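Local coordinates for protein reducing end xylose-releasing exo-oligoxylanase (Bacillus halodurans, PDB 1WU4) that hydrolyses xylooligosaccharides of three or more units, with inversion of anomeric configuration, releasing xylose from the reducing end, at residues A[193-198]-A[242-247]; A[125-130]-A[187-192]; A[199-204]-A[225-230]. The protein carries 1 engineered substitution. One frame throughout, in Å; residues are numbered along the deposited sequence.

Contact 1 (A[193-198]-A[242-247]); sequences FSDPSY and PEYAYY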
loop_
_atom_site.group_PDB
_atom_site.type_symbol
_atom_site.label_atom_id
_atom_site.label_comp_id
_atom_site.label_asym_id
_atom_site.label_seq_id
_atom_site.Cartn_x
_atom_site.Cartn_y
_atom_site.Cartn_z
ATOM N N PHE A 193 -5.895 -8.280 16.473
ATOM C CA PHE A 193 -4.586 -7.647 16.457
ATOM C C PHE A 193 -4.433 -7.021 15.081
ATOM O O PHE A 193 -5.282 -7.230 14.203
ATOM C CB PHE A 193 -3.447 -8.625 16.813
ATOM C CG PHE A 193 -3.234 -9.736 15.831
ATOM C CD1 PHE A 193 -2.442 -9.550 14.703
ATOM C CD2 PHE A 193 -3.768 -10.997 16.076
ATOM C CE1 PHE A 193 -2.182 -10.610 13.834
ATOM C CE2 PHE A 193 -3.514 -12.059 15.214
ATOM C CZ PHE A 193 -2.717 -11.864 14.093
ATOM N N SER A 194 -3.374 -6.247 14.884
ATOM C CA SER A 194 -3.208 -5.540 13.627
ATOM C C SER A 194 -1.877 -5.775 12.922
ATOM O O SER A 194 -1.110 -6.664 13.283
ATOM C CB SER A 194 -3.418 -4.042 13.888
ATOM O OG SER A 194 -3.630 -3.310 12.696
ATOM N N ASP A 195 -1.631 -4.959 11.902
ATOM C CA ASP A 195 -0.421 -5.018 11.089
ATOM C C ASP A 195 -0.128 -3.548 10.770
ATOM O O ASP A 195 -0.836 -2.926 9.980
ATOM C CB ASP A 195 -0.726 -5.818 9.817
ATOM C CG ASP A 195 0.486 -6.016 8.929
ATOM O OD1 ASP A 195 1.206 -5.032 8.667
ATOM O OD2 ASP A 195 0.698 -7.165 8.472
ATOM N N PRO A 196 0.909 -2.965 11.399
ATOM C CA PRO A 196 1.257 -1.557 11.165
ATOM C C PRO A 196 1.249 -1.072 9.712
ATOM O O PRO A 196 0.732 0.011 9.422
ATOM C CB PRO A 196 2.632 -1.435 11.813
ATOM C CG PRO A 196 2.496 -2.345 12.998
ATOM C CD PRO A 196 1.810 -3.567 12.401
ATOM N N SER A 197 1.802 -1.874 8.807
ATOM C CA SER A 197 1.870 -1.507 7.394
ATOM C C SER A 197 0.509 -1.371 6.714
ATOM O O SER A 197 0.422 -0.820 5.618
ATOM C CB SER A 197 2.724 -2.522 6.622
ATOM O OG SER A 197 2.051 -3.758 6.450
ATOM N N TYR A 198 -0.542 -1.872 7.357
ATOM C CA TYR A 198 -1.899 -1.800 6.810
ATOM C C TYR A 198 -2.565 -0.458 7.106
ATOM O O TYR A 198 -3.599 -0.128 6.521
ATOM C CB TYR A 198 -2.780 -2.887 7.428
ATOM C CG TYR A 198 -2.556 -4.307 6.952
ATOM C CD1 TYR A 198 -1.399 -4.679 6.266
ATOM C CD2 TYR A 198 -3.498 -5.296 7.240
ATOM C CE1 TYR A 198 -1.187 -6.012 5.880
ATOM C CE2 TYR A 198 -3.298 -6.617 6.864
ATOM C CZ TYR A 198 -2.145 -6.971 6.187
ATOM O OH TYR A 198 -1.955 -8.288 5.830
ATOM N N PRO A 242 7.059 -3.557 13.683
ATOM C CA PRO A 242 6.935 -5.002 13.486
ATOM C C PRO A 242 5.927 -5.282 12.378
ATOM O O PRO A 242 5.128 -4.409 12.029
ATOM C CB PRO A 242 6.442 -5.490 14.843
ATOM C CG PRO A 242 5.550 -4.357 15.279
ATOM C CD PRO A 242 6.382 -3.136 14.926
ATOM N N GLU A 243 5.961 -6.487 11.821
ATOM C CA GLU A 243 5.013 -6.842 10.771
ATOM C C GLU A 243 3.598 -6.930 11.350
ATOM O O GLU A 243 2.662 -6.363 10.789
ATOM C CB GLU A 243 5.421 -8.157 10.116
ATOM C CG GLU A 243 6.693 -8.032 9.299
ATOM C CD GLU A 243 7.027 -9.301 8.552
ATOM O OE1 GLU A 243 7.420 -10.290 9.204
ATOM O OE2 GLU A 243 6.889 -9.306 7.309
ATOM N N TYR A 244 3.447 -7.650 12.460
ATOM C CA TYR A 244 2.157 -7.762 13.146
ATOM C C TYR A 244 2.336 -7.138 14.528
ATOM O O TYR A 244 3.407 -7.244 15.131
ATOM C CB TYR A 244 1.727 -9.214 13.374
ATOM C CG TYR A 244 1.420 -10.068 12.163
ATOM C CD1 TYR A 244 1.531 -9.576 10.861
ATOM C CD2 TYR A 244 1.061 -11.402 12.335
ATOM C CE1 TYR A 244 1.297 -10.414 9.756
ATOM C CE2 TYR A 244 0.827 -12.236 11.253
ATOM C CZ TYR A 244 0.950 -11.741 9.970
ATOM O OH TYR A 244 0.748 -12.601 8.911
ATOM N N ALA A 245 1.283 -6.512 15.036
ATOM C CA ALA A 245 1.343 -5.900 16.356
ATOM C C ALA A 245 -0.023 -5.983 17.015
ATOM O O ALA A 245 -1.052 -5.951 16.342
ATOM C CB ALA A 245 1.782 -4.447 16.249
ATOM N N TYR A 246 -0.030 -6.105 18.335
ATOM C CA TYR A 246 -1.279 -6.155 19.076
ATOM C C TYR A 246 -1.854 -4.744 19.072
ATOM O O TYR A 246 -1.181 -3.797 18.659
ATOM C CB TYR A 246 -1.008 -6.605 20.512
ATOM C CG TYR A 246 -0.476 -8.012 20.611
ATOM C CD1 TYR A 246 -1.267 -9.103 20.247
ATOM C CD2 TYR A 246 0.822 -8.260 21.060
ATOM C CE1 TYR A 246 -0.780 -10.403 20.330
ATOM C CE2 TYR A 246 1.319 -9.558 21.145
ATOM C CZ TYR A 246 0.513 -10.625 20.779
ATOM O OH TYR A 246 1.000 -11.911 20.876
ATOM N N TYR A 247 -3.096 -4.593 19.522
ATOM C CA TYR A 247 -3.686 -3.262 19.559
ATOM C C TYR A 247 -2.910 -2.376 20.527
ATOM O O TYR A 247 -2.907 -1.156 20.382
ATOM C CB TYR A 247 -5.155 -3.311 19.987
ATOM C CG TYR A 247 -6.081 -4.001 19.008
ATOM C CD1 TYR A 247 -5.936 -3.827 17.631
ATOM C CD2 TYR A 247 -7.137 -4.785 19.465
ATOM C CE1 TYR A 247 -6.825 -4.420 16.732
ATOM C CE2 TYR A 247 -8.031 -5.378 18.579
ATOM C CZ TYR A 247 -7.871 -5.193 17.216
ATOM O OH TYR A 247 -8.763 -5.776 16.343
HETATM O O HOH W 1 3.686 -3.940 9.554
#
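Phe193 and Tyr244 lean on each other obliquely, ring planes 33° apart, with Phe193 CE1 3.7 Å from Tyr244 CD2. With CG between the backbone N and the carbonyl carbon (chi1 65°), the Phe193 ring is brought beside Tyr244, its edge near Ala245 O. Phe193 CB packs near Tyr246. The backbone of Phe193 also passes over a face of the Tyr247 ring, with Phe193 N 3.7 Å from Tyr247 CZ. Two backbone bonds tie the segments at the antiparallel hydrogen-bonded pair Ser194-Ala245: Ser194 N to Ala245 O at 2.8 Å and Ala245 N to Ser194 O at 3.0 Å. Beyond them Pro196 lays CG 3.9 Å from Ala245 CB and approaches the ring of Pro242. The Asp195 carboxylate meets the Tyr244 ring obliquely, the planes 54° apart, with Asp195 OD2 3.5 Å from Tyr244 CD1, while Asp195 OD1 accepts the Ser197 hydroxyl at 2.7 Å from Ser197 OG. A water accepts from Ser197 N and lies within bonding distance of Asp195 OD1 and Pro242 O. Phe187 packs against both Phe193 and Tyr244. The pair is a short antiparallel two-stranded link in the loops of a family 8 (alpha/alpha)6 barrel, and Asp195, at its end, lies beside Asp263, the probable proton acceptor.

Contact 2 (A[125-130]-A[187-192]); sequences PAPDGE and FIPEVE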
loop_
_atom_site.group_PDB
_atom_site.type_symbol
_atom_site.label_atom_id
_atom_site.label_comp_id
_atom_site.label_asym_id
_atom_site.label_seq_id
_atom_site.Cartn_x
_atom_site.Cartn_y
_atom_site.Cartn_z
ATOM N N PRO A 125 -9.744 -13.177 3.506
ATOM C CA PRO A 125 -9.296 -11.943 2.852
ATOM C C PRO A 125 -8.081 -11.298 3.517
ATOM O O PRO A 125 -7.656 -11.708 4.595
ATOM C CB PRO A 125 -10.520 -11.052 2.961
ATOM C CG PRO A 125 -11.001 -11.381 4.350
ATOM C CD PRO A 125 -10.869 -12.902 4.420
ATOM N N ALA A 126 -7.531 -10.290 2.852
ATOM C CA ALA A 126 -6.388 -9.537 3.362
ATOM C C ALA A 126 -6.829 -8.073 3.330
ATOM O O ALA A 126 -6.895 -7.463 2.265
ATOM C CB ALA A 126 -5.172 -9.746 2.469
ATOM N N PRO A 127 -7.142 -7.494 4.501
ATOM C CA PRO A 127 -7.592 -6.103 4.618
ATOM C C PRO A 127 -6.835 -5.031 3.836
ATOM O O PRO A 127 -7.442 -4.060 3.384
ATOM C CB PRO A 127 -7.562 -5.858 6.122
ATOM C CG PRO A 127 -7.958 -7.191 6.666
ATOM C CD PRO A 127 -7.138 -8.151 5.821
ATOM N N ASP A 128 -5.523 -5.182 3.676
ATOM C CA ASP A 128 -4.788 -4.168 2.928
ATOM C C ASP A 128 -5.192 -4.169 1.455
ATOM O O ASP A 128 -5.047 -3.163 0.760
ATOM C CB ASP A 128 -3.264 -4.318 3.121
ATOM C CG ASP A 128 -2.712 -5.648 2.638
ATOM O OD1 ASP A 128 -3.389 -6.684 2.779
ATOM O OD2 ASP A 128 -1.564 -5.650 2.135
ATOM N N GLY A 129 -5.719 -5.296 0.985
ATOM C CA GLY A 129 -6.187 -5.364 -0.387
ATOM C C GLY A 129 -7.485 -4.578 -0.493
ATOM O O GLY A 129 -7.635 -3.705 -1.346
ATOM N N GLU A 130 -8.429 -4.876 0.394
ATOM C CA GLU A 130 -9.713 -4.182 0.386
ATOM C C GLU A 130 -9.583 -2.659 0.427
ATOM O O GLU A 130 -10.257 -1.958 -0.323
ATOM C CB GLU A 130 -10.586 -4.645 1.562
ATOM C CG GLU A 130 -11.543 -5.799 1.246
ATOM C CD GLU A 130 -10.856 -7.145 1.088
ATOM O OE1 GLU A 130 -11.570 -8.139 0.828
ATOM O OE2 GLU A 130 -9.617 -7.218 1.226
ATOM N N PHE A 187 -5.615 -7.326 11.201
ATOM C CA PHE A 187 -4.761 -8.121 10.324
ATOM C C PHE A 187 -5.688 -8.927 9.408
ATOM O O PHE A 187 -5.470 -8.999 8.198
ATOM C CB PHE A 187 -3.869 -9.059 11.134
ATOM C CG PHE A 187 -3.229 -10.125 10.306
ATOM C CD1 PHE A 187 -2.448 -9.790 9.205
ATOM C CD2 PHE A 187 -3.460 -11.466 10.586
ATOM C CE1 PHE A 187 -1.911 -10.777 8.388
ATOM C CE2 PHE A 187 -2.929 -12.459 9.776
ATOM C CZ PHE A 187 -2.154 -12.113 8.673
ATOM N N ILE A 188 -6.701 -9.551 10.007
ATOM C CA ILE A 188 -7.730 -10.289 9.272
ATOM C C ILE A 188 -9.011 -10.123 10.087
ATOM O O ILE A 188 -8.959 -9.821 11.279
ATOM C CB ILE A 188 -7.393 -11.796 9.045
ATOM C CG1 ILE A 188 -7.076 -12.499 10.361
ATOM C CG2 ILE A 188 -6.244 -11.921 8.056
ATOM C CD1 ILE A 188 -6.778 -13.985 10.184
ATOM N N PRO A 189 -10.180 -10.306 9.458
ATOM C CA PRO A 189 -11.467 -10.152 10.144
ATOM C C PRO A 189 -11.709 -10.871 11.467
ATOM O O PRO A 189 -12.331 -10.305 12.367
ATOM C CB PRO A 189 -12.477 -10.575 9.077
ATOM C CG PRO A 189 -11.794 -10.200 7.799
ATOM C CD PRO A 189 -10.383 -10.674 8.046
ATOM N N GLU A 190 -11.221 -12.102 11.594
ATOM C CA GLU A 190 -11.464 -12.877 12.807
ATOM C C GLU A 190 -10.456 -12.799 13.948
ATOM O O GLU A 190 -10.574 -13.544 14.919
ATOM C CB GLU A 190 -11.696 -14.351 12.450
ATOM C CG GLU A 190 -10.549 -15.033 11.719
ATOM C CD GLU A 190 -10.610 -14.848 10.213
ATOM O OE1 GLU A 190 -10.415 -13.711 9.735
ATOM O OE2 GLU A 190 -10.856 -15.848 9.505
ATOM N N VAL A 191 -9.466 -11.920 13.851
ATOM C CA VAL A 191 -8.502 -11.802 14.941
ATOM C C VAL A 191 -8.614 -10.428 15.577
ATOM O O VAL A 191 -9.277 -9.539 15.041
ATOM C CB VAL A 191 -7.043 -12.018 14.465
ATOM C CG1 VAL A 191 -6.895 -13.406 13.867
ATOM C CG2 VAL A 191 -6.646 -10.946 13.461
ATOM N N GLU A 192 -7.980 -10.258 16.731
ATOM C CA GLU A 192 -8.014 -8.977 17.408
ATOM C C GLU A 192 -6.624 -8.370 17.580
ATOM O O GLU A 192 -6.209 -8.024 18.685
ATOM C CB GLU A 192 -8.717 -9.092 18.765
ATOM C CG GLU A 192 -10.237 -9.296 18.690
ATOM C CD GLU A 192 -10.965 -8.234 17.866
ATOM O OE1 GLU A 192 -10.570 -7.049 17.897
ATOM O OE2 GLU A 192 -11.959 -8.585 17.194
#
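Ile188 holds CG1 between its backbone N and carbonyl carbon (chi1 54°), which leaves CG2 beside the backbone N, the methyl that meets the 125-130 segment; CD1 continues away from it. That CG2 reaches the backbone of the other segment, 3.7 Å from Pro125 O, and comes near the ring of Pro127, with 4.5 Å between Ile188 CG2 and Pro127 CD. The same methyl lies over one face of the Phe187 ring, offset toward its rim, so a single branch is shared between the preceding aromatic and the facing segment. The other groups are prolines, whose closed rings need no rotamer to be positioned. Pro125 and Pro189 reach toward each other tip to tip, CG of Pro125 standing 3.7 Å from CG of Pro189 and almost as near its CD. Pro127 turns its ring toward the 187-192 segment, and its CD lies 3.0 Å from Phe187 O. Having no N-H, Pro127 can offer that carbonyl only C-H groups, and CG adds a second, at 3.4 Å from Phe187 O. The contact is therefore made of ring methylenes, one methyl and two backbone carbonyls. Ile188 also begins a type I turn that runs to Val191, with Pro189 at its second position. On the other side, Ala126 is the N-cap residue of helix 127-144, and Ala126 O accepts from Gly129 N at 2.8 Å. Pro127 thus opens the helix while its ring faces the turn. Here the N-terminal end of helix 127-144 meets the loop between helix 154-167 and strand 193-194; Asp128 touches Glu70 of helix 69-81, the probable proton donor, and Pro125 packs on His106 and Met177.

Contact 3 (A[199-204]-A[225-230]); sequences HLPHFY and ASREYL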
loop_
_atom_site.group_PDB
_atom_site.type_symbol
_atom_site.label_atom_id
_atom_site.label_comp_id
_atom_site.label_asym_id
_atom_site.label_seq_id
_atom_site.Cartn_x
_atom_site.Cartn_y
_atom_site.Cartn_z
ATOM N N HIS A 199 -1.992 0.308 8.029
ATOM C CA HIS A 199 -2.580 1.586 8.410
ATOM C C HIS A 199 -2.328 2.697 7.408
ATOM O O HIS A 199 -1.191 3.121 7.197
ATOM C CB HIS A 199 -2.084 1.974 9.803
ATOM C CG HIS A 199 -2.609 1.078 10.881
ATOM N ND1 HIS A 199 -3.671 1.428 11.686
ATOM C CD2 HIS A 199 -2.285 -0.192 11.217
ATOM C CE1 HIS A 199 -3.980 0.410 12.469
ATOM N NE2 HIS A 199 -3.156 -0.586 12.204
ATOM N N LEU A 200 -3.413 3.168 6.802
ATOM C CA LEU A 200 -3.353 4.213 5.789
ATOM C C LEU A 200 -4.270 5.367 6.184
ATOM O O LEU A 200 -5.348 5.549 5.609
ATOM C CB LEU A 200 -3.791 3.630 4.444
ATOM C CG LEU A 200 -3.078 2.342 4.015
ATOM C CD1 LEU A 200 -3.739 1.791 2.758
ATOM C CD2 LEU A 200 -1.597 2.610 3.778
ATOM N N PRO A 201 -3.845 6.175 7.170
ATOM C CA PRO A 201 -4.679 7.298 7.604
ATOM C C PRO A 201 -5.067 8.235 6.472
ATOM O O PRO A 201 -6.169 8.792 6.473
ATOM C CB PRO A 201 -3.828 7.975 8.682
ATOM C CG PRO A 201 -2.425 7.612 8.307
ATOM C CD PRO A 201 -2.546 6.176 7.865
ATOM N N HIS A 202 -4.166 8.404 5.508
ATOM C CA HIS A 202 -4.436 9.269 4.369
ATOM C C HIS A 202 -5.560 8.708 3.496
ATOM O O HIS A 202 -6.308 9.467 2.880
ATOM C CB HIS A 202 -3.152 9.514 3.555
ATOM C CG HIS A 202 -2.351 8.280 3.278
ATOM N ND1 HIS A 202 -1.942 7.417 4.272
ATOM C CD2 HIS A 202 -1.851 7.783 2.120
ATOM C CE1 HIS A 202 -1.224 6.443 3.739
ATOM N NE2 HIS A 202 -1.153 6.642 2.436
ATOM N N PHE A 203 -5.688 7.385 3.447
ATOM C CA PHE A 203 -6.767 6.760 2.685
ATOM C C PHE A 203 -8.077 6.991 3.441
ATOM O O PHE A 203 -9.098 7.341 2.847
ATOM C CB PHE A 203 -6.541 5.248 2.552
ATOM C CG PHE A 203 -5.608 4.848 1.436
ATOM C CD1 PHE A 203 -4.438 5.561 1.179
ATOM C CD2 PHE A 203 -5.882 3.720 0.666
ATOM C CE1 PHE A 203 -3.556 5.157 0.172
ATOM C CE2 PHE A 203 -5.008 3.307 -0.339
ATOM C CZ PHE A 203 -3.845 4.024 -0.588
ATOM N N TYR A 204 -8.043 6.807 4.758
ATOM C CA TYR A 204 -9.247 6.972 5.570
ATOM C C TYR A 204 -9.769 8.407 5.548
ATOM O O TYR A 204 -10.974 8.627 5.633
ATOM C CB TYR A 204 -8.990 6.507 7.011
ATOM C CG TYR A 204 -8.275 5.173 7.110
ATOM C CD1 TYR A 204 -8.363 4.226 6.084
ATOM C CD2 TYR A 204 -7.453 4.885 8.196
ATOM C CE1 TYR A 204 -7.637 3.039 6.132
ATOM C CE2 TYR A 204 -6.725 3.698 8.257
ATOM C CZ TYR A 204 -6.817 2.783 7.216
ATOM O OH TYR A 204 -6.039 1.648 7.238
ATOM N N ALA A 225 -7.042 7.444 14.726
ATOM C CA ALA A 225 -6.631 6.262 15.477
ATOM C C ALA A 225 -5.372 5.640 14.874
ATOM O O ALA A 225 -4.462 5.229 15.597
ATOM C CB ALA A 225 -7.760 5.236 15.506
ATOM N N SER A 226 -5.318 5.563 13.549
ATOM C CA SER A 226 -4.151 4.985 12.895
ATOM C C SER A 226 -2.898 5.830 13.086
ATOM O O SER A 226 -1.807 5.289 13.264
ATOM C CB SER A 226 -4.415 4.774 11.404
ATOM O OG SER A 226 -5.228 3.630 11.204
ATOM N N ARG A 227 -3.043 7.150 13.048
ATOM C CA ARG A 227 -1.885 8.015 13.238
ATOM C C ARG A 227 -1.325 7.837 14.648
ATOM O O ARG A 227 -0.110 7.799 14.845
ATOM C CB ARG A 227 -2.253 9.482 12.980
ATOM C CG ARG A 227 -2.600 9.766 11.518
ATOM C CD ARG A 227 -2.391 11.232 11.154
ATOM N NE ARG A 227 -2.572 11.477 9.723
ATOM C CZ ARG A 227 -3.741 11.736 9.148
ATOM N NH1 ARG A 227 -4.846 11.792 9.878
ATOM N NH2 ARG A 227 -3.808 11.932 7.837
ATOM N N GLU A 228 -2.210 7.708 15.630
ATOM C CA GLU A 228 -1.757 7.518 17.000
ATOM C C GLU A 228 -1.156 6.130 17.192
ATOM O O GLU A 228 -0.190 5.959 17.936
ATOM C CB GLU A 228 -2.914 7.732 17.980
ATOM C CG GLU A 228 -3.299 9.192 18.143
ATOM C CD GLU A 228 -2.120 10.047 18.577
ATOM O OE1 GLU A 228 -1.553 9.777 19.656
ATOM O OE2 GLU A 228 -1.755 10.986 17.837
ATOM N N TYR A 229 -1.717 5.141 16.503
ATOM C CA TYR A 229 -1.240 3.768 16.605
ATOM C C TYR A 229 0.190 3.647 16.088
ATOM O O TYR A 229 1.021 2.967 16.690
ATOM C CB TYR A 229 -2.166 2.840 15.813
ATOM C CG TYR A 229 -1.823 1.370 15.904
ATOM C CD1 TYR A 229 -1.929 0.675 17.111
ATOM C CD2 TYR A 229 -1.419 0.664 14.771
ATOM C CE1 TYR A 229 -1.647 -0.687 17.184
ATOM C CE2 TYR A 229 -1.135 -0.696 14.833
ATOM C CZ TYR A 229 -1.252 -1.365 16.039
ATOM O OH TYR A 229 -0.985 -2.712 16.092
ATOM N N LEU A 230 0.479 4.305 14.970
ATOM C CA LEU A 230 1.820 4.244 14.407
ATOM C C LEU A 230 2.857 4.774 15.396
ATOM O O LEU A 230 3.991 4.294 15.434
ATOM C CB LEU A 230 1.884 5.026 13.088
ATOM C CG LEU A 230 1.172 4.366 11.901
ATOM C CD1 LEU A 230 1.285 5.266 10.682
ATOM C CD2 LEU A 230 1.778 3.008 11.618
#
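His199 gives the contact its largest single share of buried surface, with its imidazole pressed against helix 216-233 between Ser226 and Tyr229. His199 ND1 and Ser226 OG are 2.7 Å apart in a nearly straight hydrogen bond, the hydroxyl lying at the edge of the imidazole near its plane. Tyr229 takes one face instead: its CD2 stands 3.3 Å above the imidazole plane, toward the rim, and the two planes are 35° apart. The tyrosine swings there with CG anti to its backbone N (chi1 -177°), and its OH runs on to the carbonyl of Tyr246. With His199 NE2 hydrogen-bonded to Ser194 OG, both ring nitrogens are engaged and the imidazole has little freedom to turn. An alanine here would remove the ring altogether, and is likely to leave Ser226 OG and Ser194 OG without this partner and open a gap beside the Tyr229 ring. Ser226, which buries as much surface in the contact as Pro201, directs OG also to the edge of the Tyr204 ring, 3.3 Å from Tyr204 CE2. Pro201 lies under Arg227: its CB stands 3.8 Å from the guanidinium plane, over its centre, and 3.6 Å from Arg227 CG. The arginine chain, extended from CG to NE, is laid across the proline ring, and its far end forms salt bridges to Asp274 and Glu205. Within the 199-204 segment, Leu200 N donates to Tyr204 OH at 3.1 Å, and that hydroxyl also meets Glu131. Leu200 is the N-cap residue of helix 201-210. The start of this helix thus packs against helix 216-233, which follows it in the chain, an arrangement characteristic of the helical hairpins of the (alpha/alpha)6 barrel.

All three contacts are mainly buried, but they differ in what does the holding. Contact 1 relies on paired backbones, aromatic rings and a water; contact 2, the smallest, on prolines and apolar groups, with exposed Glu190 and Glu192 on the same loop; contact 3 on a histidine-serine hydrogen bond and side-chain packing where the start of one helix meets another. Contact 3 is nested within the loop closed by contact 1: in sequence the helices fall between its two strands, and the two contacts share hydrogen bonds through His199 and Tyr229. Contact 2 precedes contact 1 in the chain and meets it through Phe187 N to Phe193 O and Glu192 to Tyr247. Contacts 2 and 3 do not touch.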